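PDB 3AJC: flagellar motor switch protein FliG from Thermotoga maritima, which probably forms part of the switch complex at the base of the flagellar basal body, which interacts with chemotaxis proteins and contacts motor components that set the direction of flagellar rotation. Local coordinates for residues K3-V8 against A29-Y34; V39-L44 against A96-N101; D154-L159 against D184-M189; F130-I135 against K160-E165. All blocks are in the same frame, centred on the assembly; numbering follows the deposited sequence.

In the fold
The four contacts fall into two pairs on an all-helical chain. Interactions 1 and 2 lie in the middle-domain part, with centres 13 Å apart, and touch where L32 of helix 25-33 packs on A40, I43 and L44 of helix 37-46. Interactions 3 and 4 belong to the C-terminal domain, with centres 15 Å apart and segments that alternate along the chain: interaction 3 joins helix 152-159 to the end of helix 176-187, and interaction 4 joins the 130-135 loop to the start of helix 164-171. Among these contacts the pairs meet through N100 ND2 against V131 CG1, joining interactions 2 and 4. The arrangement is consistent with two helical bodies, each with its own local packing.

Interaction 1. Residues K3-V8 against A29-Y34; sequences KPFSFV and AVVLSY
V30 meets F5 first, its CG1 4.4 Å from CE2 of the ring. V31 takes over one face of the same ring: its CA sits 4.1 Å from the F5 ring centroid and only 6° off the normal, a CH-pi contact. Its CG1 lies near CD1, and CG2 comes to 3.5 Å from F5 CE1. Y34 comes next in the contact, its CB 3.6 Å from F5 CD2; the two rings meet obliquely, planes at 36°. P4 CB lies over a face of the Y34 ring, 4.2 Å from its centroid, while the extended chain of K3 brings CE to that ring's edge. Water 1 donates to both P4 O and Y34 O, bridging the backbones. P4 and F5 are the central residues of a type II turn, from which both start toward the 29-34 segment. With an alanine at F5, V31 and the CB side of Y34 would probably lose their aromatic partner. The contact lays the N-terminal loop against helix 25-33 of the FliG middle domain, the V30 side chain about 8 Å from that of R58 in the EHPQR motif. Behind it, L32 packs on I59 of helix 49-60 and on helix 37-46.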
loop_
_atom_site.group_PDB
_atom_site.type_symbol
_atom_site.label_atom_id
_atom_site.label_comp_id
_atom_site.label_asym_id
_atom_site.label_seq_id
_atom_site.Cartn_x
_atom_site.Cartn_y
_atom_site.Cartn_z
ATOM N N LYS A 3 8.937 -0.315 -19.777
ATOM C CA LYS A 3 9.215 0.348 -18.517
ATOM C C LYS A 3 10.696 0.295 -18.108
ATOM O O LYS A 3 11.385 -0.730 -18.290
ATOM C CB LYS A 3 8.356 -0.257 -17.443
ATOM C CG LYS A 3 8.271 0.646 -16.221
ATOM C CD LYS A 3 7.271 0.175 -15.189
ATOM C CE LYS A 3 7.022 1.245 -14.140
ATOM N NZ LYS A 3 6.209 0.590 -13.086
ATOM N N PRO A 4 11.201 1.414 -17.560
ATOM C CA PRO A 4 12.587 1.547 -17.116
ATOM C C PRO A 4 12.931 0.466 -16.085
ATOM O O PRO A 4 12.068 0.057 -15.294
ATOM C CB PRO A 4 12.626 2.968 -16.551
ATOM C CG PRO A 4 11.572 3.715 -17.333
ATOM C CD PRO A 4 10.463 2.683 -17.404
ATOM N N PHE A 5 14.172 -0.021 -16.122
ATOM C CA PHE A 5 14.640 -1.039 -15.172
ATOM C C PHE A 5 13.938 -2.342 -15.367
ATOM O O PHE A 5 14.081 -3.231 -14.530
ATOM C CB PHE A 5 14.453 -0.559 -13.724
ATOM C CG PHE A 5 15.226 0.675 -13.438
ATOM C CD1 PHE A 5 16.597 0.615 -13.277
ATOM C CD2 PHE A 5 14.625 1.923 -13.473
ATOM C CE1 PHE A 5 17.357 1.769 -13.175
ATOM C CE2 PHE A 5 15.403 3.091 -13.368
ATOM C CZ PHE A 5 16.765 2.998 -13.222
ATOM N N SER A 6 13.177 -2.452 -16.451
ATOM C CA SER A 6 12.476 -3.675 -16.730
ATOM C C SER A 6 13.431 -4.853 -16.888
ATOM O O SER A 6 12.974 -5.982 -16.792
ATOM C CB SER A 6 11.653 -3.528 -17.999
ATOM O OG SER A 6 11.765 -4.702 -18.782
ATOM N N PHE A 7 14.722 -4.621 -17.135
ATOM C CA PHE A 7 15.641 -5.746 -17.303
ATOM C C PHE A 7 16.062 -6.318 -15.942
ATOM O O PHE A 7 16.910 -7.222 -15.876
ATOM C CB PHE A 7 16.887 -5.298 -18.086
ATOM C CG PHE A 7 17.699 -4.254 -17.360
ATOM C CD1 PHE A 7 17.545 -2.897 -17.635
ATOM C CD2 PHE A 7 18.476 -4.616 -16.265
ATOM C CE1 PHE A 7 18.138 -1.922 -16.804
ATOM C CE2 PHE A 7 19.063 -3.648 -15.442
ATOM C CZ PHE A 7 18.889 -2.309 -15.713
ATOM N N VAL A 8 15.471 -5.795 -14.868
ATOM C CA VAL A 8 15.818 -6.237 -13.530
ATOM C C VAL A 8 15.410 -7.657 -13.188
ATOM O O VAL A 8 16.180 -8.366 -12.554
ATOM C CB VAL A 8 15.255 -5.283 -12.461
ATOM C CG1 VAL A 8 14.733 -6.073 -11.253
ATOM C CG2 VAL A 8 16.361 -4.343 -11.983
ATOM N N ALA A 29 16.859 4.731 -4.497
ATOM C CA ALA A 29 15.433 5.028 -4.389
ATOM C C ALA A 29 14.772 5.034 -5.766
ATOM O O ALA A 29 13.672 4.502 -5.949
ATOM C CB ALA A 29 15.243 6.366 -3.722
ATOM N N VAL A 30 15.450 5.626 -6.743
ATOM C CA VAL A 30 14.924 5.700 -8.101
ATOM C C VAL A 30 14.743 4.339 -8.754
ATOM O O VAL A 30 13.700 4.067 -9.366
ATOM C CB VAL A 30 15.838 6.559 -9.016
ATOM C CG1 VAL A 30 15.470 6.341 -10.473
ATOM C CG2 VAL A 30 15.690 8.025 -8.657
ATOM N N VAL A 31 15.761 3.495 -8.649
ATOM C CA VAL A 31 15.695 2.171 -9.251
ATOM C C VAL A 31 14.585 1.326 -8.637
ATOM O O VAL A 31 13.813 0.696 -9.352
ATOM C CB VAL A 31 17.029 1.398 -9.088
ATOM C CG1 VAL A 31 16.881 -0.015 -9.675
ATOM C CG2 VAL A 31 18.162 2.145 -9.778
ATOM N N LEU A 32 14.501 1.319 -7.312
ATOM C CA LEU A 32 13.500 0.510 -6.622
ATOM C C LEU A 32 12.074 0.991 -6.840
ATOM O O LEU A 32 11.151 0.173 -6.953
ATOM C CB LEU A 32 13.785 0.454 -5.113
ATOM C CG LEU A 32 15.112 -0.126 -4.588
ATOM C CD1 LEU A 32 14.932 -0.612 -3.148
ATOM C CD2 LEU A 32 15.542 -1.280 -5.445
ATOM N N SER A 33 11.888 2.310 -6.891
ATOM C CA SER A 33 10.547 2.854 -7.084
ATOM C C SER A 33 9.986 2.449 -8.446
ATOM O O SER A 33 8.786 2.584 -8.687
ATOM C CB SER A 33 10.545 4.386 -6.928
ATOM O OG SER A 33 10.996 5.029 -8.105
ATOM N N TYR A 34 10.847 1.936 -9.325
ATOM C CA TYR A 34 10.416 1.489 -10.652
ATOM C C TYR A 34 10.117 -0.007 -10.724
ATOM O O TYR A 34 9.593 -0.499 -11.728
ATOM C CB TYR A 34 11.473 1.814 -11.714
ATOM C CG TYR A 34 11.328 3.186 -12.328
ATOM C CD1 TYR A 34 12.182 4.226 -11.965
ATOM C CD2 TYR A 34 10.322 3.452 -13.254
ATOM C CE1 TYR A 34 12.040 5.502 -12.508
ATOM C CE2 TYR A 34 10.166 4.720 -13.804
ATOM C CZ TYR A 34 11.029 5.741 -13.427
ATOM O OH TYR A 34 10.902 6.994 -13.976
HETATM O O HOH W 1 10.590 -1.634 -13.955
#

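Interaction 2. Residues V39-L44 against A96-N101; sequences VAAQIL and AEIMNN
I98 and A41 dominate this helix crossing, and their CA atoms, 4.9 Å apart, mark where the backbones come nearest. The axes of helix 39-44 and helix 96-100 approach to 8.3 Å and cross at -66°, a distance consistent with the alanines on one side. A41 supplies that smallness. Its CB lies 3.4 Å from I98 O, so a methyl group packs against the partner's carbonyl oxygen, and the same CB stands 3.6 Å from N101 CB.

I98 reaches across with both its branches. CG1 is beside the backbone N (chi1 -67°) and the chain runs on extended, which sends CD1 to 3.7 Å from A40 CB. The other branch, CG2, packs against A41 CA and meets L44 CD2 at 3.7 Å, the two side chains crossing at about a right angle. The two branches of I98 thus spread over A40, A41 and L44 of the one helix. No hydrogen bond spans the segments; the contact is mostly apolar packing.

Further partners extend the core: L44 also touches V55 and L56 of helix 49-60, I98 touches I59 of the same helix, and N101 rests on P37 and P38 at the head of helix 37-46. Helices 37-46, 92-100 and 49-60 therefore meet here, a steep crossing over an alanine surface in the helical core on the FliG middle-domain side of the chain.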
loop_
_atom_site.group_PDB
_atom_site.type_symbol
_atom_site.label_atom_id
_atom_site.label_comp_id
_atom_site.label_asym_id
_atom_site.label_seq_id
_atom_site.Cartn_x
_atom_site.Cartn_y
_atom_site.Cartn_z
ATOM N N VAL A 39 9.673 -7.205 -5.210
ATOM C CA VAL A 39 11.025 -7.270 -5.733
ATOM C C VAL A 39 11.841 -6.203 -5.015
ATOM O O VAL A 39 12.933 -6.477 -4.508
ATOM C CB VAL A 39 11.031 -7.006 -7.251
ATOM C CG1 VAL A 39 12.459 -6.970 -7.776
ATOM C CG2 VAL A 39 10.220 -8.086 -7.960
ATOM N N ALA A 40 11.302 -4.986 -4.963
ATOM C CA ALA A 40 11.986 -3.885 -4.290
ATOM C C ALA A 40 12.204 -4.197 -2.823
ATOM O O ALA A 40 13.265 -3.904 -2.283
ATOM C CB ALA A 40 11.179 -2.590 -4.418
ATOM N N ALA A 41 11.195 -4.774 -2.168
ATOM C CA ALA A 41 11.327 -5.099 -0.752
ATOM C C ALA A 41 12.457 -6.112 -0.569
ATOM O O ALA A 41 13.251 -5.999 0.358
ATOM C CB ALA A 41 9.998 -5.651 -0.193
ATOM N N GLN A 42 12.539 -7.083 -1.477
ATOM C CA GLN A 42 13.576 -8.111 -1.423
ATOM C C GLN A 42 14.974 -7.480 -1.515
ATOM O O GLN A 42 15.880 -7.839 -0.753
ATOM C CB GLN A 42 13.353 -9.127 -2.554
ATOM C CG GLN A 42 14.367 -10.260 -2.633
ATOM C CD GLN A 42 14.053 -11.250 -3.752
ATOM O OE1 GLN A 42 13.799 -10.866 -4.890
ATOM N NE2 GLN A 42 14.082 -12.530 -3.428
ATOM N N ILE A 43 15.149 -6.540 -2.443
ATOM C CA ILE A 43 16.434 -5.859 -2.599
ATOM C C ILE A 43 16.730 -4.975 -1.391
ATOM O O ILE A 43 17.831 -5.000 -0.844
ATOM C CB ILE A 43 16.449 -4.959 -3.848
ATOM C CG1 ILE A 43 16.326 -5.809 -5.113
ATOM C CG2 ILE A 43 17.709 -4.125 -3.865
ATOM C CD1 ILE A 43 16.149 -4.990 -6.376
ATOM N N LEU A 44 15.740 -4.185 -0.986
ATOM C CA LEU A 44 15.887 -3.289 0.145
ATOM C C LEU A 44 16.343 -4.025 1.391
ATOM O O LEU A 44 17.277 -3.600 2.075
ATOM C CB LEU A 44 14.563 -2.582 0.432
ATOM C CG LEU A 44 14.575 -1.571 1.583
ATOM C CD1 LEU A 44 15.698 -0.578 1.351
ATOM C CD2 LEU A 44 13.221 -0.842 1.678
ATOM N N ALA A 96 4.883 2.326 1.107
ATOM C CA ALA A 96 4.009 1.498 1.925
ATOM C C ALA A 96 3.925 0.064 1.403
ATOM O O ALA A 96 3.878 -0.890 2.184
ATOM C CB ALA A 96 2.597 2.123 1.987
ATOM N N GLU A 97 3.878 -0.070 0.082
ATOM C CA GLU A 97 3.796 -1.371 -0.565
ATOM C C GLU A 97 5.088 -2.148 -0.324
ATOM O O GLU A 97 5.071 -3.361 -0.121
ATOM C CB GLU A 97 3.536 -1.194 -2.070
ATOM C CG GLU A 97 2.053 -0.989 -2.422
ATOM C CD GLU A 97 1.824 -0.277 -3.759
ATOM O OE1 GLU A 97 2.566 -0.541 -4.729
ATOM O OE2 GLU A 97 0.884 0.543 -3.845
ATOM N N ILE A 98 6.211 -1.437 -0.343
ATOM C CA ILE A 98 7.506 -2.064 -0.112
ATOM C C ILE A 98 7.582 -2.504 1.353
ATOM O O ILE A 98 8.022 -3.614 1.659
ATOM C CB ILE A 98 8.647 -1.077 -0.428
ATOM C CG1 ILE A 98 8.652 -0.787 -1.938
ATOM C CG2 ILE A 98 9.976 -1.622 0.081
ATOM C CD1 ILE A 98 9.723 0.176 -2.405
ATOM N N MET A 99 7.112 -1.640 2.252
ATOM C CA MET A 99 7.134 -1.946 3.670
ATOM C C MET A 99 6.269 -3.179 3.982
ATOM O O MET A 99 6.618 -3.995 4.836
ATOM C CB MET A 99 6.653 -0.730 4.475
ATOM C CG MET A 99 7.616 0.469 4.469
ATOM S SD MET A 99 9.071 0.242 5.537
ATOM C CE MET A 99 8.433 0.815 7.109
ATOM N N ASN A 100 5.150 -3.321 3.286
ATOM C CA ASN A 100 4.276 -4.472 3.527
ATOM C C ASN A 100 4.945 -5.787 3.099
ATOM O O ASN A 100 4.702 -6.844 3.683
ATOM C CB ASN A 100 2.950 -4.308 2.784
ATOM C CG ASN A 100 1.967 -3.431 3.528
ATOM O OD1 ASN A 100 1.890 -3.461 4.755
ATOM N ND2 ASN A 100 1.190 -2.661 2.785
ATOM N N ASN A 101 5.802 -5.710 2.089
ATOM C CA ASN A 101 6.482 -6.896 1.588
ATOM C C ASN A 101 7.834 -7.184 2.216
ATOM O O ASN A 101 8.494 -8.150 1.833
ATOM C CB ASN A 101 6.631 -6.795 0.073
ATOM C CG ASN A 101 5.306 -6.909 -0.641
ATOM O OD1 ASN A 101 4.685 -7.982 -0.660
ATOM N ND2 ASN A 101 4.853 -5.803 -1.222
#

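Interaction 3. Residues D154-L159 against D184-M189; sequences DLALAL and DELEYM
A156 and L186 form the closest pair of CA atoms, 6.2 Å apart, where the helical run 154-159 faces the last turn of helix 176-187. That second helix gives out at Y188, the first residue to leave helical backbone angles, and M189 then turns its side chain back toward the first segment.

A156 is the focal residue. Its CB is met by three side chains: E185 through CG at 3.6 Å, L186 through CD2 at 3.7 Å, and M189 through CE at 3.9 Å. E185 thus contributes a methylene here; its chain bends at chi2 (65°), and its OE1 has a long, weak ion pair with R153. M189 runs extended as far as SD (chi1 177°), then bends at its last torsion to lay CE against L157. The two side chains cross at about a right angle, and CE stands 3.4 Å from L157 CD2, tighter than ordinary carbon contact.

L157 also leans on A200 of helix 194-213 and on V192, while A156 and L159 touch L182 one turn back, so A156 and L157 belong to a larger apolar layer of the C-terminal domain, and M189 also touches K160. No hydrogen bond links the two segments. The contact therefore depends on shape and on the burial of methyl and methylene groups, with M189, just past the helix end, supplying the methyl against A156 and L157.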
loop_
_atom_site.group_PDB
_atom_site.type_symbol
_atom_site.label_atom_id
_atom_site.label_comp_id
_atom_site.label_asym_id
_atom_site.label_seq_id
_atom_site.Cartn_x
_atom_site.Cartn_y
_atom_site.Cartn_z
ATOM N N ASP A 154 -19.603 -3.669 -4.945
ATOM C CA ASP A 154 -18.201 -3.571 -4.588
ATOM C C ASP A 154 -17.901 -4.499 -3.417
ATOM O O ASP A 154 -16.842 -5.123 -3.361
ATOM C CB ASP A 154 -17.833 -2.135 -4.245
ATOM C CG ASP A 154 -17.615 -1.297 -5.482
ATOM O OD1 ASP A 154 -16.978 -1.806 -6.436
ATOM O OD2 ASP A 154 -18.064 -0.137 -5.505
ATOM N N LEU A 155 -18.855 -4.602 -2.499
ATOM C CA LEU A 155 -18.696 -5.453 -1.339
ATOM C C LEU A 155 -18.586 -6.906 -1.798
ATOM O O LEU A 155 -17.684 -7.626 -1.385
ATOM C CB LEU A 155 -19.890 -5.280 -0.399
ATOM C CG LEU A 155 -19.781 -5.755 1.048
ATOM C CD1 LEU A 155 -18.417 -5.365 1.634
ATOM C CD2 LEU A 155 -20.925 -5.126 1.865
ATOM N N ALA A 156 -19.501 -7.326 -2.665
ATOM C CA ALA A 156 -19.498 -8.695 -3.154
ATOM C C ALA A 156 -18.174 -9.029 -3.834
ATOM O O ALA A 156 -17.587 -10.086 -3.581
ATOM C CB ALA A 156 -20.657 -8.908 -4.112
ATOM N N LEU A 157 -17.710 -8.131 -4.700
ATOM C CA LEU A 157 -16.446 -8.327 -5.399
ATOM C C LEU A 157 -15.295 -8.447 -4.408
ATOM O O LEU A 157 -14.505 -9.390 -4.457
ATOM C CB LEU A 157 -16.174 -7.150 -6.342
ATOM C CG LEU A 157 -17.072 -7.067 -7.575
ATOM C CD1 LEU A 157 -16.924 -5.715 -8.286
ATOM C CD2 LEU A 157 -16.707 -8.203 -8.490
ATOM N N ALA A 158 -15.212 -7.479 -3.505
ATOM C CA ALA A 158 -14.153 -7.453 -2.504
ATOM C C ALA A 158 -14.108 -8.729 -1.659
ATOM O O ALA A 158 -13.026 -9.182 -1.260
ATOM C CB ALA A 158 -14.333 -6.236 -1.601
ATOM N N LEU A 159 -15.275 -9.307 -1.391
ATOM C CA LEU A 159 -15.367 -10.512 -0.576
ATOM C C LEU A 159 -14.887 -11.774 -1.287
ATOM O O LEU A 159 -14.460 -12.727 -0.642
ATOM C CB LEU A 159 -16.801 -10.703 -0.076
ATOM C CG LEU A 159 -17.225 -9.707 1.004
ATOM C CD1 LEU A 159 -18.692 -9.896 1.373
ATOM C CD2 LEU A 159 -16.336 -9.906 2.213
ATOM N N ASP A 184 -27.941 -11.935 -2.469
ATOM C CA ASP A 184 -28.560 -11.981 -3.790
ATOM C C ASP A 184 -27.531 -11.733 -4.879
ATOM O O ASP A 184 -27.497 -12.447 -5.884
ATOM C CB ASP A 184 -29.650 -10.927 -3.921
ATOM C CG ASP A 184 -31.027 -11.501 -3.730
ATOM O OD1 ASP A 184 -31.479 -11.565 -2.565
ATOM O OD2 ASP A 184 -31.645 -11.902 -4.749
ATOM N N GLU A 185 -26.705 -10.708 -4.680
ATOM C CA GLU A 185 -25.671 -10.373 -5.644
ATOM C C GLU A 185 -24.744 -11.569 -5.837
ATOM O O GLU A 185 -24.506 -12.002 -6.964
ATOM C CB GLU A 185 -24.880 -9.154 -5.165
ATOM C CG GLU A 185 -23.661 -8.791 -6.014
ATOM C CD GLU A 185 -24.011 -8.358 -7.429
ATOM O OE1 GLU A 185 -23.141 -7.754 -8.097
ATOM O OE2 GLU A 185 -25.145 -8.619 -7.879
ATOM N N LEU A 186 -24.236 -12.111 -4.736
ATOM C CA LEU A 186 -23.336 -13.259 -4.803
ATOM C C LEU A 186 -23.935 -14.425 -5.601
ATOM O O LEU A 186 -23.278 -14.994 -6.472
ATOM C CB LEU A 186 -22.976 -13.717 -3.388
ATOM C CG LEU A 186 -22.207 -12.673 -2.573
ATOM C CD1 LEU A 186 -22.154 -13.068 -1.108
ATOM C CD2 LEU A 186 -20.810 -12.521 -3.149
ATOM N N GLU A 187 -25.186 -14.767 -5.310
ATOM C CA GLU A 187 -25.866 -15.859 -6.000
ATOM C C GLU A 187 -25.915 -15.709 -7.517
ATOM O O GLU A 187 -25.738 -16.687 -8.242
ATOM C CB GLU A 187 -27.293 -16.004 -5.474
ATOM C CG GLU A 187 -27.377 -16.546 -4.060
ATOM C CD GLU A 187 -28.791 -16.512 -3.510
ATOM O OE1 GLU A 187 -29.015 -17.061 -2.408
ATOM O OE2 GLU A 187 -29.673 -15.931 -4.177
ATOM N N TYR A 188 -26.167 -14.492 -7.994
ATOM C CA TYR A 188 -26.253 -14.255 -9.432
ATOM C C TYR A 188 -25.076 -13.470 -9.984
ATOM O O TYR A 188 -25.190 -12.823 -11.027
ATOM C CB TYR A 188 -27.542 -13.508 -9.780
ATOM C CG TYR A 188 -28.796 -14.191 -9.304
ATOM C CD1 TYR A 188 -29.443 -13.767 -8.145
ATOM C CD2 TYR A 188 -29.336 -15.265 -10.007
ATOM C CE1 TYR A 188 -30.598 -14.393 -7.698
ATOM C CE2 TYR A 188 -30.490 -15.901 -9.568
ATOM C CZ TYR A 188 -31.117 -15.460 -8.415
ATOM O OH TYR A 188 -32.263 -16.086 -7.987
ATOM N N MET A 189 -23.948 -13.517 -9.288
ATOM C CA MET A 189 -22.773 -12.799 -9.747
ATOM C C MET A 189 -21.956 -13.662 -10.703
ATOM O O MET A 189 -21.823 -13.333 -11.873
ATOM C CB MET A 189 -21.918 -12.361 -8.556
ATOM C CG MET A 189 -20.634 -11.658 -8.942
ATOM S SD MET A 189 -19.867 -10.880 -7.515
ATOM C CE MET A 189 -19.956 -9.204 -7.985
#

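Interaction 4. Residues F130-I135 against K160-E165; sequences FVFEDI and KGASDE
F132 brings its ring edge-on to A162, whose CB lies near the ring plane, 3.7 Å from CE2. The ring gets there because CG is anti to the backbone N (chi1 -162°). E133, next in the short 3-10 segment, carries the polar half of the contact. Its chain bends at chi2 and turns both carboxylate oxygens to S163: OE1 accepts from S163 OG at 2.8 Å, and OE2 from S163 N at 3.1 Å, each on its syn side. Water 2 donates to OE2 as well, and also to G161 O, so three bonds grip the carboxylate and fix its rotation. S163 is the N-cap of helix 164-171; while its OG donates to E133, it accepts from L166 N, and E133 probably helps hold the capping serine in place. Replacing E133 by an alanine would probably leave S163 OG and N without their carboxylate acceptors. In the fold, the F132 ring rests on Q201 and I204 of helix 194-213 and on L166 of helix 164-171, while Q201 also bonds to G161 O; residues 160-163 thus lead from helix 152-159 to helix 164-171 beside helix 194-213.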
loop_
_atom_site.group_PDB
_atom_site.type_symbol
_atom_site.label_atom_id
_atom_site.label_comp_id
_atom_site.label_asym_id
_atom_site.label_seq_id
_atom_site.Cartn_x
_atom_site.Cartn_y
_atom_site.Cartn_z
ATOM N N PHE A 130 -2.269 -0.034 5.096
ATOM C CA PHE A 130 -3.499 -0.775 5.357
ATOM C C PHE A 130 -3.882 -1.664 4.173
ATOM O O PHE A 130 -4.000 -1.184 3.045
ATOM C CB PHE A 130 -4.635 0.225 5.635
ATOM C CG PHE A 130 -5.834 -0.387 6.308
ATOM C CD1 PHE A 130 -5.902 -0.461 7.695
ATOM C CD2 PHE A 130 -6.874 -0.920 5.558
ATOM C CE1 PHE A 130 -6.981 -1.063 8.327
ATOM C CE2 PHE A 130 -7.968 -1.531 6.181
ATOM C CZ PHE A 130 -8.021 -1.600 7.570
ATOM N N VAL A 131 -4.042 -2.960 4.415
ATOM C CA VAL A 131 -4.464 -3.872 3.353
ATOM C C VAL A 131 -5.863 -4.365 3.707
ATOM O O VAL A 131 -6.324 -4.187 4.832
ATOM C CB VAL A 131 -3.523 -5.098 3.186
ATOM C CG1 VAL A 131 -2.155 -4.630 2.700
ATOM C CG2 VAL A 131 -3.427 -5.886 4.488
ATOM N N PHE A 132 -6.533 -4.994 2.754
ATOM C CA PHE A 132 -7.892 -5.452 2.999
ATOM C C PHE A 132 -8.059 -6.324 4.236
ATOM O O PHE A 132 -9.015 -6.141 4.974
ATOM C CB PHE A 132 -8.448 -6.179 1.773
ATOM C CG PHE A 132 -9.942 -6.302 1.779
ATOM C CD1 PHE A 132 -10.748 -5.164 1.705
ATOM C CD2 PHE A 132 -10.551 -7.551 1.870
ATOM C CE1 PHE A 132 -12.153 -5.273 1.719
ATOM C CE2 PHE A 132 -11.941 -7.672 1.887
ATOM C CZ PHE A 132 -12.747 -6.534 1.813
ATOM N N GLU A 133 -7.139 -7.260 4.468
ATOM C CA GLU A 133 -7.238 -8.128 5.640
ATOM C C GLU A 133 -7.065 -7.339 6.933
ATOM O O GLU A 133 -7.461 -7.810 7.992
ATOM C CB GLU A 133 -6.201 -9.261 5.592
ATOM C CG GLU A 133 -6.467 -10.371 4.574
ATOM C CD GLU A 133 -7.772 -11.131 4.814
ATOM O OE1 GLU A 133 -8.095 -11.443 5.979
ATOM O OE2 GLU A 133 -8.471 -11.442 3.823
ATOM N N ASP A 134 -6.483 -6.143 6.856
ATOM C CA ASP A 134 -6.313 -5.331 8.061
ATOM C C ASP A 134 -7.666 -4.966 8.691
ATOM O O ASP A 134 -7.728 -4.550 9.852
ATOM C CB ASP A 134 -5.503 -4.059 7.760
ATOM C CG ASP A 134 -3.998 -4.340 7.600
ATOM O OD1 ASP A 134 -3.447 -5.146 8.377
ATOM O OD2 ASP A 134 -3.363 -3.743 6.708
ATOM N N ILE A 135 -8.749 -5.129 7.929
ATOM C CA ILE A 135 -10.087 -4.839 8.430
ATOM C C ILE A 135 -10.379 -5.696 9.665
ATOM O O ILE A 135 -11.242 -5.361 10.471
ATOM C CB ILE A 135 -11.159 -5.094 7.338
ATOM C CG1 ILE A 135 -11.051 -4.016 6.260
ATOM C CG2 ILE A 135 -12.571 -5.072 7.952
ATOM C CD1 ILE A 135 -11.903 -4.263 5.024
ATOM N N LYS A 160 -14.950 -11.790 -2.612
ATOM C CA LYS A 160 -14.474 -12.955 -3.339
ATOM C C LYS A 160 -12.966 -13.101 -3.149
ATOM O O LYS A 160 -12.380 -14.109 -3.533
ATOM C CB LYS A 160 -14.797 -12.834 -4.828
ATOM C CG LYS A 160 -16.260 -13.045 -5.160
ATOM C CD LYS A 160 -16.465 -13.142 -6.660
ATOM C CE LYS A 160 -17.867 -13.646 -6.991
ATOM N NZ LYS A 160 -18.120 -15.007 -6.426
ATOM N N GLY A 161 -12.341 -12.091 -2.555
ATOM C CA GLY A 161 -10.910 -12.145 -2.324
ATOM C C GLY A 161 -10.549 -11.986 -0.855
ATOM O O GLY A 161 -9.451 -11.531 -0.523
ATOM N N ALA A 162 -11.468 -12.358 0.032
ATOM C CA ALA A 162 -11.226 -12.247 1.469
ATOM C C ALA A 162 -11.205 -13.603 2.177
ATOM O O ALA A 162 -11.757 -14.580 1.684
ATOM C CB ALA A 162 -12.293 -11.358 2.103
ATOM N N SER A 163 -10.565 -13.649 3.340
ATOM C CA SER A 163 -10.507 -14.879 4.121
ATOM C C SER A 163 -11.882 -15.106 4.735
ATOM O O SER A 163 -12.599 -14.154 5.037
ATOM C CB SER A 163 -9.460 -14.763 5.232
ATOM O OG SER A 163 -9.751 -13.689 6.113
ATOM N N ASP A 164 -12.245 -16.371 4.912
ATOM C CA ASP A 164 -13.536 -16.726 5.492
ATOM C C ASP A 164 -13.780 -15.982 6.795
ATOM O O ASP A 164 -14.902 -15.591 7.102
ATOM C CB ASP A 164 -13.600 -18.233 5.745
ATOM C CG ASP A 164 -13.642 -19.040 4.455
ATOM O OD1 ASP A 164 -13.645 -20.286 4.541
ATOM O OD2 ASP A 164 -13.675 -18.433 3.360
ATOM N N GLU A 165 -12.721 -15.790 7.563
ATOM C CA GLU A 165 -12.831 -15.091 8.829
ATOM C C GLU A 165 -13.201 -13.627 8.598
ATOM O O GLU A 165 -14.028 -13.062 9.314
ATOM C CB GLU A 165 -11.507 -15.197 9.569
ATOM C CG GLU A 165 -11.339 -14.256 10.717
ATOM C CD GLU A 165 -9.912 -14.269 11.208
ATOM O OE1 GLU A 165 -9.034 -14.626 10.389
ATOM O OE2 GLU A 165 -9.660 -13.923 12.385
HETATM O O HOH W 2 -7.689 -10.726 1.388
#